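PDB 2EPG: tRNA-splicing ligase RtcB from Thermus thermophilus, which probably joins RNA ends bearing a 2',3'-cyclic phosphate or 3'-phosphate to 5'-hydroxyl RNA ends, using GTP and manganese. Local coordinates for residues 208-213 with 243-248; 109-114 with 382-387; 303-308 with 334-339. One frame throughout, in Å; residues are numbered along the deposited sequence.

Contact 1: residues 208-213 with 243-248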
# COMPACT_ATOMS: atom_id res chain seq x y z
N GLY A 208 9.97 -12.59 -5.77
CA GLY A 208 11.31 -12.03 -5.70
C GLY A 208 11.63 -11.08 -6.83
O GLY A 208 12.80 -10.78 -7.08
N THR A 209 10.61 -10.60 -7.53
CA THR A 209 10.83 -9.67 -8.65
C THR A 209 9.95 -8.45 -8.48
O THR A 209 8.89 -8.53 -7.88
CB THR A 209 10.49 -10.32 -10.01
OG1 THR A 209 9.09 -10.64 -10.05
CG2 THR A 209 11.30 -11.59 -10.21
N LEU A 210 10.41 -7.32 -9.02
CA LEU A 210 9.69 -6.06 -8.91
C LEU A 210 8.48 -5.96 -9.83
O LEU A 210 7.44 -5.45 -9.43
CB LEU A 210 10.67 -4.91 -9.19
CG LEU A 210 11.72 -4.71 -8.09
CD1 LEU A 210 12.88 -3.82 -8.56
CD2 LEU A 210 11.02 -4.10 -6.89
N GLY A 211 8.62 -6.45 -11.06
CA GLY A 211 7.53 -6.37 -12.00
C GLY A 211 7.71 -5.12 -12.84
O GLY A 211 8.71 -4.42 -12.71
N SER A 212 6.75 -4.82 -13.70
CA SER A 212 6.85 -3.65 -14.55
C SER A 212 5.89 -2.57 -14.11
O SER A 212 5.31 -2.63 -13.02
CB SER A 212 6.58 -4.03 -16.00
OG SER A 212 7.45 -5.07 -16.42
N GLY A 213 5.70 -1.57 -14.97
CA GLY A 213 4.80 -0.49 -14.64
C GLY A 213 5.50 0.42 -13.65
O GLY A 213 6.70 0.66 -13.78
N VAL A 243 16.22 2.41 1.73
CA VAL A 243 15.88 1.70 0.51
C VAL A 243 14.37 1.48 0.51
O VAL A 243 13.82 0.87 1.42
CB VAL A 243 16.62 0.34 0.45
CG1 VAL A 243 16.29 -0.37 -0.87
CG2 VAL A 243 18.14 0.57 0.59
N LEU A 244 13.70 1.98 -0.52
CA LEU A 244 12.25 1.85 -0.63
C LEU A 244 11.91 0.86 -1.74
O LEU A 244 12.33 1.03 -2.89
CB LEU A 244 11.61 3.22 -0.89
CG LEU A 244 10.08 3.30 -0.84
CD1 LEU A 244 9.62 4.72 -0.40
CD2 LEU A 244 9.51 2.95 -2.21
N ILE A 245 11.14 -0.17 -1.39
CA ILE A 245 10.72 -1.22 -2.31
C ILE A 245 9.21 -1.07 -2.59
O ILE A 245 8.39 -1.11 -1.68
CB ILE A 245 10.96 -2.62 -1.69
CG1 ILE A 245 12.45 -2.79 -1.37
CG2 ILE A 245 10.48 -3.71 -2.65
CD1 ILE A 245 12.75 -3.94 -0.37
N HIS A 246 8.88 -0.90 -3.87
CA HIS A 246 7.51 -0.71 -4.31
C HIS A 246 7.13 -1.81 -5.28
O HIS A 246 7.64 -1.84 -6.41
CB HIS A 246 7.38 0.64 -5.01
CG HIS A 246 5.97 1.09 -5.21
ND1 HIS A 246 4.95 0.22 -5.54
CD2 HIS A 246 5.41 2.32 -5.15
CE1 HIS A 246 3.82 0.90 -5.67
NE2 HIS A 246 4.07 2.18 -5.44
N THR A 247 6.27 -2.71 -4.84
CA THR A 247 5.81 -3.81 -5.67
C THR A 247 4.67 -4.56 -4.97
O THR A 247 4.38 -4.32 -3.78
CB THR A 247 6.95 -4.78 -6.03
OG1 THR A 247 6.46 -5.75 -6.97
CG2 THR A 247 7.46 -5.51 -4.78
N GLY A 248 4.02 -5.46 -5.71
CA GLY A 248 2.89 -6.19 -5.15
C GLY A 248 2.81 -7.69 -5.36
O GLY A 248 3.82 -8.39 -5.24
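Thr247, at the end of its strand, donates a hydrogen bond from OG1 to the carbonyl O of Leu210, 2.7 Å away, and this is the one polar link between the loop 208-213 and the strand segment 243-248. The hydroxyl reaches the oxygen obliquely, with a C=O...OG1 angle of 125° and a tilt of 31° from the carbonyl plane. It gets there because OG1 stands anti to the backbone N of its own residue (chi1 -173°), which turns it to the loop. A side chain thus ties down a loop carbonyl where no strand pairing joins the two segments.

The apolar share falls to one methyl of Leu210. Its CD2 lies 4.3 Å from Ile245 CG2 and 4.2 Å from Thr247 CB, and it also approaches the carbonyl O of His246 at 4.1 Å. The contact is buried, and it lies beside His246, a predicted ligand of the second manganese ion.

Helix 288-321 packs on both partners through Ile311, while Leu217 of strand 216-225 adds to the surroundings of Leu210. Strand 240-247 itself runs between strands 216-225 and 110-119, antiparallel to each.

Contact 2: residues 109-114 with 382-387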
# COMPACT_ATOMS: atom_id res chain seq x y z
N CYS A 109 -0.35 -4.31 -3.54
CA CYS A 109 0.75 -3.62 -4.18
C CYS A 109 1.06 -2.76 -2.95
O CYS A 109 0.14 -2.21 -2.33
CB CYS A 109 0.26 -2.70 -5.32
SG CYS A 109 1.48 -1.48 -5.90
N GLY A 110 2.33 -2.67 -2.57
CA GLY A 110 2.63 -1.90 -1.38
C GLY A 110 4.05 -1.40 -1.32
O GLY A 110 4.76 -1.41 -2.32
N VAL A 111 4.46 -0.99 -0.12
CA VAL A 111 5.78 -0.42 0.05
C VAL A 111 6.51 -0.92 1.28
O VAL A 111 5.92 -1.06 2.35
CB VAL A 111 5.68 1.12 0.19
CG1 VAL A 111 7.06 1.75 0.18
CG2 VAL A 111 4.80 1.69 -0.93
N ARG A 112 7.81 -1.18 1.13
CA ARG A 112 8.62 -1.56 2.26
C ARG A 112 9.78 -0.55 2.31
O ARG A 112 10.37 -0.23 1.27
CB ARG A 112 9.21 -2.96 2.12
CG ARG A 112 10.25 -3.25 3.21
CD ARG A 112 10.72 -4.69 3.31
NE ARG A 112 9.69 -5.65 3.68
CZ ARG A 112 9.95 -6.83 4.26
NH1 ARG A 112 8.98 -7.67 4.57
NH2 ARG A 112 11.19 -7.14 4.56
N LEU A 113 10.08 -0.05 3.50
CA LEU A 113 11.19 0.87 3.66
C LEU A 113 12.22 0.28 4.62
O LEU A 113 11.90 -0.06 5.77
CB LEU A 113 10.73 2.23 4.20
CG LEU A 113 11.83 3.30 4.35
CD1 LEU A 113 12.39 3.69 2.98
CD2 LEU A 113 11.26 4.55 5.01
N LEU A 114 13.45 0.13 4.13
CA LEU A 114 14.55 -0.36 4.95
C LEU A 114 15.32 0.89 5.40
O LEU A 114 15.46 1.85 4.62
CB LEU A 114 15.48 -1.28 4.13
CG LEU A 114 14.90 -2.51 3.43
CD1 LEU A 114 16.02 -3.32 2.76
CD2 LEU A 114 14.17 -3.38 4.45
N LEU A 382 4.14 5.12 4.67
CA LEU A 382 5.14 5.28 3.62
C LEU A 382 4.48 5.81 2.37
O LEU A 382 3.61 5.17 1.79
CB LEU A 382 5.82 3.93 3.35
CG LEU A 382 6.29 3.22 4.64
CD1 LEU A 382 6.90 1.85 4.33
CD2 LEU A 382 7.29 4.12 5.36
N VAL A 383 4.89 7.01 1.96
CA VAL A 383 4.33 7.66 0.79
C VAL A 383 5.40 7.79 -0.28
O VAL A 383 6.18 8.75 -0.29
CB VAL A 383 3.77 9.05 1.17
CG1 VAL A 383 3.23 9.77 -0.05
CG2 VAL A 383 2.66 8.89 2.19
N PRO A 384 5.46 6.83 -1.20
CA PRO A 384 6.46 6.89 -2.26
C PRO A 384 6.01 7.92 -3.31
O PRO A 384 4.81 8.12 -3.53
CB PRO A 384 6.44 5.47 -2.80
CG PRO A 384 4.97 5.14 -2.76
CD PRO A 384 4.54 5.69 -1.41
N GLY A 385 6.97 8.60 -3.93
CA GLY A 385 6.60 9.54 -4.97
C GLY A 385 6.77 8.74 -6.25
O GLY A 385 6.79 7.51 -6.22
N ASP A 386 6.88 9.41 -7.38
CA ASP A 386 7.11 8.67 -8.61
C ASP A 386 8.59 8.34 -8.56
O ASP A 386 9.30 8.80 -7.66
CB ASP A 386 6.81 9.54 -9.83
CG ASP A 386 5.45 10.18 -9.74
OD1 ASP A 386 5.25 11.01 -8.82
OD2 ASP A 386 4.58 9.85 -10.58
N MSE A 387 9.06 7.54 -9.51
CA MSE A 387 10.48 7.20 -9.51
C MSE A 387 11.30 8.48 -9.64
O MSE A 387 10.96 9.38 -10.41
CB MSE A 387 10.80 6.28 -10.68
CG MSE A 387 9.99 5.02 -10.70
SE MSE A 387 10.41 4.03 -12.28
CE MSE A 387 11.74 2.87 -11.54
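Val111 and Leu382 mark the closest approach of two backbones that share no hydrogen bond: their CA atoms are 6.8 Å apart. Segment 109-114 is mostly strand, whereas 382-387 leaves its strand after Val383 and continues as a loop, so the two meet through side chains projecting from each into the space between.

Leu382 makes most of the contacts, touching both Val111 and Leu113. Its CB rests 4.0 Å from Val111 CG1, and beyond it the two methyls divide their work. CD1 reaches over the strand backbone, 3.7 Å from the carbonyl O of Val111, and also touches Leu113 CB at 3.9 Å; CD2 meets the end of Leu113, 4.0 Å from its CD2. Val111 likewise uses both branches. With CG1 anti to its backbone N (chi1 -172°) and CG2 anti to its carbonyl carbon, one methyl faces Leu382 and the other the ring of Pro384, where CG2 lies 3.9 Å from Pro384 CG. Replacing this valine with an alanine would probably leave both Leu382 CB and the proline ring short of a packing partner and open a gap between them.

The apolar contact adjoins the run from Pro384 to Met387, which is predicted to bind GMP. The same region holds His339, whose NE2 is hydrogen-bonded to the carbonyl O of Leu382.

Around this core, strand 110-119 is flanked by strands 240-247 and 332-347, both antiparallel to it; Leu244 from the first packs on Val111 and on Pro384, and Leu479 of strand 474-486 touches Leu113.

Contact 3: residues 303-308 with 334-339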
# COMPACT_ATOMS: atom_id res chain seq x y z
N PHE A 303 1.31 -13.27 -0.62
CA PHE A 303 2.31 -13.48 -1.64
C PHE A 303 3.06 -12.17 -1.84
O PHE A 303 4.30 -12.15 -1.94
CB PHE A 303 1.65 -13.92 -2.96
CG PHE A 303 2.63 -14.13 -4.08
CD1 PHE A 303 3.53 -15.19 -4.04
CD2 PHE A 303 2.67 -13.27 -5.17
CE1 PHE A 303 4.45 -15.38 -5.07
CE2 PHE A 303 3.58 -13.45 -6.20
CZ PHE A 303 4.47 -14.51 -6.15
N ALA A 304 2.32 -11.07 -1.90
CA ALA A 304 2.95 -9.76 -2.07
C ALA A 304 3.84 -9.46 -0.87
O ALA A 304 4.94 -8.93 -1.01
CB ALA A 304 1.87 -8.66 -2.24
N PHE A 305 3.39 -9.79 0.34
CA PHE A 305 4.22 -9.55 1.51
C PHE A 305 5.54 -10.32 1.38
O PHE A 305 6.61 -9.80 1.66
CB PHE A 305 3.50 -9.99 2.79
CG PHE A 305 2.56 -8.95 3.36
CD1 PHE A 305 1.29 -9.31 3.80
CD2 PHE A 305 2.95 -7.61 3.48
CE1 PHE A 305 0.42 -8.38 4.34
CE2 PHE A 305 2.09 -6.67 4.02
CZ PHE A 305 0.82 -7.05 4.46
N ALA A 306 5.46 -11.58 0.93
CA ALA A 306 6.64 -12.44 0.78
C ALA A 306 7.56 -11.93 -0.30
O ALA A 306 8.78 -12.01 -0.18
CB ALA A 306 6.21 -13.86 0.45
N ASN A 307 6.97 -11.42 -1.36
CA ASN A 307 7.74 -10.88 -2.47
C ASN A 307 8.63 -9.72 -2.00
O ASN A 307 9.80 -9.63 -2.38
CB ASN A 307 6.80 -10.40 -3.58
CG ASN A 307 7.55 -9.97 -4.81
OD1 ASN A 307 8.48 -10.64 -5.24
ND2 ASN A 307 7.15 -8.84 -5.40
N ARG A 308 8.06 -8.82 -1.19
CA ARG A 308 8.84 -7.69 -0.71
C ARG A 308 9.89 -8.19 0.29
O ARG A 308 11.02 -7.69 0.32
CB ARG A 308 7.92 -6.64 -0.06
CG ARG A 308 7.04 -5.90 -1.09
CD ARG A 308 6.44 -4.60 -0.54
NE ARG A 308 5.41 -4.80 0.48
CZ ARG A 308 4.11 -4.91 0.23
NH1 ARG A 308 3.26 -5.07 1.23
NH2 ARG A 308 3.65 -4.85 -1.02
N LEU A 334 11.96 -0.69 8.59
CA LEU A 334 11.37 0.39 9.37
C LEU A 334 9.88 0.04 9.40
O LEU A 334 9.27 -0.05 10.47
CB LEU A 334 11.63 1.73 8.69
CG LEU A 334 11.23 2.98 9.48
CD1 LEU A 334 12.07 4.16 9.03
CD2 LEU A 334 9.73 3.25 9.31
N TYR A 335 9.30 -0.16 8.22
CA TYR A 335 7.90 -0.59 8.13
C TYR A 335 7.61 -1.14 6.74
O TYR A 335 8.40 -0.97 5.81
CB TYR A 335 6.91 0.55 8.44
CG TYR A 335 5.61 0.02 8.98
CD1 TYR A 335 5.59 -0.77 10.13
CD2 TYR A 335 4.40 0.29 8.36
CE1 TYR A 335 4.38 -1.28 10.63
CE2 TYR A 335 3.21 -0.21 8.86
CZ TYR A 335 3.21 -0.99 10.00
OH TYR A 335 2.03 -1.49 10.50
N ASP A 336 6.47 -1.81 6.60
CA ASP A 336 6.04 -2.36 5.32
C ASP A 336 4.51 -2.38 5.37
O ASP A 336 3.92 -2.96 6.28
CB ASP A 336 6.63 -3.77 5.14
CG ASP A 336 6.14 -4.48 3.87
OD1 ASP A 336 6.98 -5.07 3.16
OD2 ASP A 336 4.92 -4.48 3.60
N LEU A 337 3.86 -1.73 4.40
CA LEU A 337 2.41 -1.68 4.37
C LEU A 337 1.82 -1.67 2.97
O LEU A 337 2.47 -1.27 2.00
CB LEU A 337 1.87 -0.46 5.14
CG LEU A 337 1.84 0.90 4.42
CD1 LEU A 337 1.24 1.98 5.35
CD2 LEU A 337 3.26 1.29 4.00
N ALA A 338 0.58 -2.12 2.87
CA ALA A 338 -0.15 -2.19 1.62
C ALA A 338 -0.77 -0.87 1.21
O ALA A 338 -1.06 -0.03 2.07
CB ALA A 338 -1.26 -3.25 1.74
N HIS A 339 -0.97 -0.69 -0.09
CA HIS A 339 -1.60 0.50 -0.66
C HIS A 339 -2.94 0.08 -1.29
O HIS A 339 -3.77 0.92 -1.61
CB HIS A 339 -0.69 1.17 -1.70
CG HIS A 339 0.39 2.02 -1.09
ND1 HIS A 339 0.85 3.18 -1.68
CD2 HIS A 339 1.05 1.93 0.09
CE1 HIS A 339 1.73 3.76 -0.89
NE2 HIS A 339 1.87 3.02 0.19
O HOH W 1 6.40 -7.71 3.39
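The guanidinium of Arg308 meets the carboxylate of Asp336 with its edge, in a side-on salt bridge. NE donates to Asp336 OD1 at 3.1 Å, and NH1 donates to the syn lone pair of OD2 at 3.0 Å. The two groups are twisted 39° apart, so OD1 is approached from outside the carboxylate plane. The carbonyl O of Leu337, 4.0 Å from NH1, lies over one guanidinium face, and that of Ala304 over the opposite one. Asp336 OD2 also sits at the edge of the Phe305 ring, 3.6 Å from CE2.

Helix segment 303-308 packs over strand 334-338, roughly antiparallel to it (147°), with axes 10.1 Å apart; a classic beta bulge at Leu334 and Tyr335, opposite Leu113, precedes the aspartate, and the strand leads on to His339, a predicted manganese and GMP ligand. The bend at chi3 (-71°) brings the arginine head round to the carboxylate. A water donating to Phe305 O and Asp336 OD1, each at 2.7 Å, joins Arg308 NE and the salt-bridged Arg112 in gripping OD1, so the buried carboxylate is satisfied from helix and strand. NH2 of Arg308 is hydrogen-bonded to the carbonyl oxygens of Thr247 and Asn108.

Overall arrangement
The three contacts lie with centres 9 to 10 Å apart around neighbouring strands. Strand 110-119, in contact 2, lies between strand 240-247 of contact 1 and strand 332-347 of contact 3. Along the chain contact 1 closes before contact 3 opens, and both are nested within the long loop closed by contact 2. Helix 288-321 brings Asn307 to the loop of contact 1 and Arg308 to the strands, on the other side of strand 110-119 from segment 382-387. Together the contacts hold predicted manganese and GMP ligands (His246, His339, Pro384 to Met387), consistent with a shared framework for the ligase site.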